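Local coordinates for helix-turn-helix transcriptional regulator (Pseudomonas aeruginosa, PDB 5XHX), which probably binds DNA and regulates transcription as a LuxR-family protein, and is represented here by its ligand-binding domain without the helix-turn-helix part, at residues A[79-82]-A[83-86]; A[104-107]-A[108-112]. All blocks are in the same frame, centred on the assembly; numbering follows the deposited sequence.

Overall arrangement
Both contacts are local turns that join helices on one side of the domain, beside its antiparallel sheet. Contact 1 (79-86) links helix 72-81 to helix 86-92 and is partly buried. Contact 2 (104-112) links helix 102-105 to helix 114-123 and lies mostly at the surface, with Phe110 as its buried residue. Contact 1 rests on three successive backbone hydrogen bonds and a tyrosine-leucine pair. Contact 2 has one weak backbone bond across it and relies more on Val106 against Phe110. Their centres are about 13 Å apart. They meet at Pro86, whose CD lies 3.5 Å from Phe110 CE1.

Contact 1 (A[79-82]-A[83-86])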
# COMPACT_ATOMS: atom_id res chain seq x y z
N THR A 79 -20.69 -23.69 -6.79
CA THR A 79 -20.68 -25.07 -7.27
C THR A 79 -21.09 -25.20 -8.73
O THR A 79 -21.22 -26.32 -9.23
CB THR A 79 -21.59 -25.98 -6.42
OG1 THR A 79 -22.94 -25.53 -6.54
CG2 THR A 79 -21.16 -25.95 -4.97
N GLY A 80 -21.29 -24.09 -9.45
CA GLY A 80 -21.58 -24.25 -10.86
C GLY A 80 -22.01 -23.04 -11.65
O GLY A 80 -21.62 -22.89 -12.80
N LEU A 81 -22.84 -22.18 -11.06
CA LEU A 81 -23.34 -21.03 -11.81
C LEU A 81 -22.21 -20.08 -12.24
O LEU A 81 -22.35 -19.38 -13.24
CB LEU A 81 -24.38 -20.26 -11.00
CG LEU A 81 -25.78 -20.86 -10.92
CD1 LEU A 81 -26.65 -19.99 -10.02
CD2 LEU A 81 -26.38 -20.98 -12.32
N TYR A 82 -21.10 -20.05 -11.51
CA TYR A 82 -19.97 -19.20 -11.91
C TYR A 82 -19.46 -19.55 -13.30
O TYR A 82 -18.81 -18.71 -13.94
CB TYR A 82 -18.80 -19.34 -10.93
CG TYR A 82 -17.97 -20.59 -11.18
CD1 TYR A 82 -18.31 -21.80 -10.58
CD2 TYR A 82 -16.84 -20.56 -12.00
CE1 TYR A 82 -17.54 -22.94 -10.79
CE2 TYR A 82 -16.08 -21.71 -12.23
CZ TYR A 82 -16.43 -22.89 -11.61
OH TYR A 82 -15.67 -24.04 -11.80
N LEU A 83 -19.71 -20.78 -13.77
CA LEU A 83 -19.30 -21.15 -15.12
C LEU A 83 -19.98 -20.31 -16.18
O LEU A 83 -19.45 -20.17 -17.29
CB LEU A 83 -19.58 -22.64 -15.37
CG LEU A 83 -18.70 -23.57 -14.53
CD1 LEU A 83 -19.17 -25.07 -14.60
CD2 LEU A 83 -17.25 -23.43 -14.99
N GLN A 84 -21.16 -19.77 -15.88
CA GLN A 84 -21.89 -18.89 -16.80
C GLN A 84 -21.60 -17.41 -16.53
O GLN A 84 -22.19 -16.54 -17.19
CB GLN A 84 -23.41 -19.13 -16.68
CG GLN A 84 -23.84 -20.62 -16.91
CD GLN A 84 -25.17 -20.97 -16.23
OE1 GLN A 84 -26.04 -20.10 -16.05
NE2 GLN A 84 -25.35 -22.24 -15.88
N ASP A 85 -20.74 -17.12 -15.57
CA ASP A 85 -20.41 -15.73 -15.26
C ASP A 85 -19.44 -15.24 -16.32
O ASP A 85 -18.31 -15.74 -16.41
CB ASP A 85 -19.82 -15.62 -13.86
CG ASP A 85 -19.49 -14.17 -13.46
OD1 ASP A 85 -19.50 -13.27 -14.32
OD2 ASP A 85 -19.17 -13.97 -12.27
N PRO A 86 -19.84 -14.26 -17.15
CA PRO A 86 -18.90 -13.74 -18.16
C PRO A 86 -17.56 -13.29 -17.58
O PRO A 86 -16.53 -13.36 -18.26
CB PRO A 86 -19.67 -12.58 -18.80
CG PRO A 86 -20.82 -12.27 -17.89
CD PRO A 86 -21.13 -13.55 -17.14
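Gly80 O accepts a hydrogen bond from Leu83 N (3.0 Å) and starts a run of tight turns that leads the chain out of helix 72-81. Gly80 has a phi of 171°, a backbone angle that brings the place of a side chain up against Thr79 O. Leu81 O takes Gln84 N at 2.9 Å. The Leu81 and Gln84 side chains cross, and Leu81 CD2 lies 3.8 Å from Gln84 OE1, about as far from NE2. That OE1 accepts a hydrogen bond from Tyr115 N, which helps to hold the amide in place. Tyr82 O receives Asp85 N at 3.0 Å. The Tyr82 ring folds back beside Leu83, because CG sits between the backbone N and the carbonyl carbon (chi1 80°). Leu83 CG stands over one face in a CH-pi contact, 3.9 Å from the ring centroid. Leu83 CD2 reaches further out, 3.5 Å from Tyr82 CE2. The turns end at Asp85, the N-cap of helix 86-92. Its OD1 accepts from Phe87 N and its OD2 bonds Tyr77 OH. The 3-10 turn thus joins helices 72-81 and 86-92, while Leu81 and Gln84 pack on helix 114-123.

Contact 2 (A[104-107]-A[108-112]); sequences DIVS and EDFET
Val106 and Phe110 make the apolar part of this turn. Val106 CG1 sits over one face of the Phe110 ring, offset toward the rim on the CD2 side. It is 3.9 Å from the ring centroid, a CH-pi contact, and 3.6 Å from Phe110 CD2. The CB of Val106 also lies close, 3.9 Å from Phe110 CB. The ring is sent back toward Val106 because CG is anti to the backbone N (chi1 170°). Phe110 is buried. Tyr116 and Phe120 of helix 114-123 meet it edge-to-face, and Pro86 of helix 86-92 packs on it too. The segment is the connection between helix 102-105 and helix 114-123, and it closes as a short 3-10 turn at 110-112 in the ligand-binding domain of this LuxR-type regulator. Phe110 points into the protein, and Ile105 also packs on helix 86-92, while Ser107, Glu108 and Asp109 are exposed.

With chi1 at 69° the Asp109 carboxylate swings back to Ser107, and OD2 touches Ser107 CB at 3.4 Å; this is contact, not a hydrogen bond.

The backbone bonding is thinner. Phe110 N gives a weak hydrogen bond to Ser107 O at 3.4 Å. Further on, Asp109 O accepts two donors from one residue, Thr112 N at 3.2 Å and Thr112 OG1 at 2.9 Å. Both come from the same face of the carbonyl plane. This double grip ties the threonine hydroxyl back over the 3-10 turn. Phe110 O accepts a hydrogen bond from Thr113 OG1, just before helix 114-123.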
# COMPACT_ATOMS: atom_id res chain seq x y z
N ASP A 104 -18.67 -5.32 -22.67
CA ASP A 104 -17.61 -5.71 -23.59
C ASP A 104 -17.33 -7.23 -23.62
O ASP A 104 -16.63 -7.68 -24.53
CB ASP A 104 -16.30 -4.98 -23.24
CG ASP A 104 -16.39 -3.46 -23.45
OD1 ASP A 104 -17.16 -3.01 -24.32
OD2 ASP A 104 -15.67 -2.72 -22.75
N ILE A 105 -17.85 -8.01 -22.67
CA ILE A 105 -17.40 -9.39 -22.49
C ILE A 105 -18.53 -10.41 -22.51
O ILE A 105 -18.26 -11.61 -22.35
CB ILE A 105 -16.60 -9.55 -21.18
CG1 ILE A 105 -17.53 -9.39 -19.97
CG2 ILE A 105 -15.42 -8.56 -21.15
CD1 ILE A 105 -16.87 -9.73 -18.64
N VAL A 106 -19.76 -10.00 -22.67
CA VAL A 106 -20.86 -10.96 -22.66
C VAL A 106 -20.96 -11.68 -24.00
O VAL A 106 -20.56 -11.17 -25.06
CB VAL A 106 -22.19 -10.27 -22.30
CG1 VAL A 106 -22.22 -9.92 -20.84
CG2 VAL A 106 -22.39 -9.02 -23.15
N SER A 107 -21.49 -12.91 -23.95
CA SER A 107 -22.03 -13.56 -25.13
C SER A 107 -23.41 -13.00 -25.42
O SER A 107 -23.99 -12.27 -24.62
CB SER A 107 -22.12 -15.07 -24.91
OG SER A 107 -20.91 -15.59 -24.39
N GLU A 108 -23.97 -13.38 -26.57
CA GLU A 108 -25.30 -12.89 -26.92
C GLU A 108 -26.40 -13.57 -26.12
O GLU A 108 -27.40 -12.92 -25.78
CB GLU A 108 -25.54 -13.06 -28.42
CG GLU A 108 -24.86 -12.00 -29.28
CD GLU A 108 -25.70 -10.73 -29.42
OE1 GLU A 108 -25.43 -9.94 -30.36
OE2 GLU A 108 -26.64 -10.54 -28.61
N ASP A 109 -26.22 -14.85 -25.77
CA ASP A 109 -27.16 -15.57 -24.92
C ASP A 109 -26.91 -15.37 -23.43
O ASP A 109 -27.36 -16.19 -22.62
CB ASP A 109 -27.13 -17.07 -25.26
CG ASP A 109 -25.84 -17.74 -24.84
OD1 ASP A 109 -25.83 -18.99 -24.74
OD2 ASP A 109 -24.84 -17.04 -24.60
N PHE A 110 -26.19 -14.31 -23.05
CA PHE A 110 -25.96 -14.03 -21.63
C PHE A 110 -27.28 -13.90 -20.88
O PHE A 110 -27.48 -14.51 -19.83
CB PHE A 110 -25.11 -12.77 -21.47
CG PHE A 110 -25.02 -12.27 -20.04
CD1 PHE A 110 -24.52 -13.08 -19.03
CD2 PHE A 110 -25.43 -10.98 -19.72
CE1 PHE A 110 -24.43 -12.62 -17.72
CE2 PHE A 110 -25.35 -10.52 -18.41
CZ PHE A 110 -24.85 -11.34 -17.41
N GLU A 111 -28.21 -13.12 -21.44
CA GLU A 111 -29.46 -12.83 -20.75
C GLU A 111 -30.38 -14.05 -20.65
O GLU A 111 -31.39 -13.98 -19.95
CB GLU A 111 -30.18 -11.69 -21.47
CG GLU A 111 -29.28 -10.49 -21.72
CD GLU A 111 -29.85 -9.20 -21.18
OE1 GLU A 111 -30.99 -9.21 -20.66
OE2 GLU A 111 -29.15 -8.16 -21.27
N THR A 112 -30.05 -15.15 -21.32
CA THR A 112 -30.87 -16.36 -21.23
C THR A 112 -30.32 -17.37 -20.24
O THR A 112 -30.93 -18.43 -20.06
CB THR A 112 -31.01 -17.00 -22.61
OG1 THR A 112 -29.80 -17.70 -22.94
CG2 THR A 112 -31.28 -15.93 -23.67
O HOH W 1 -25.66 -10.58 -24.20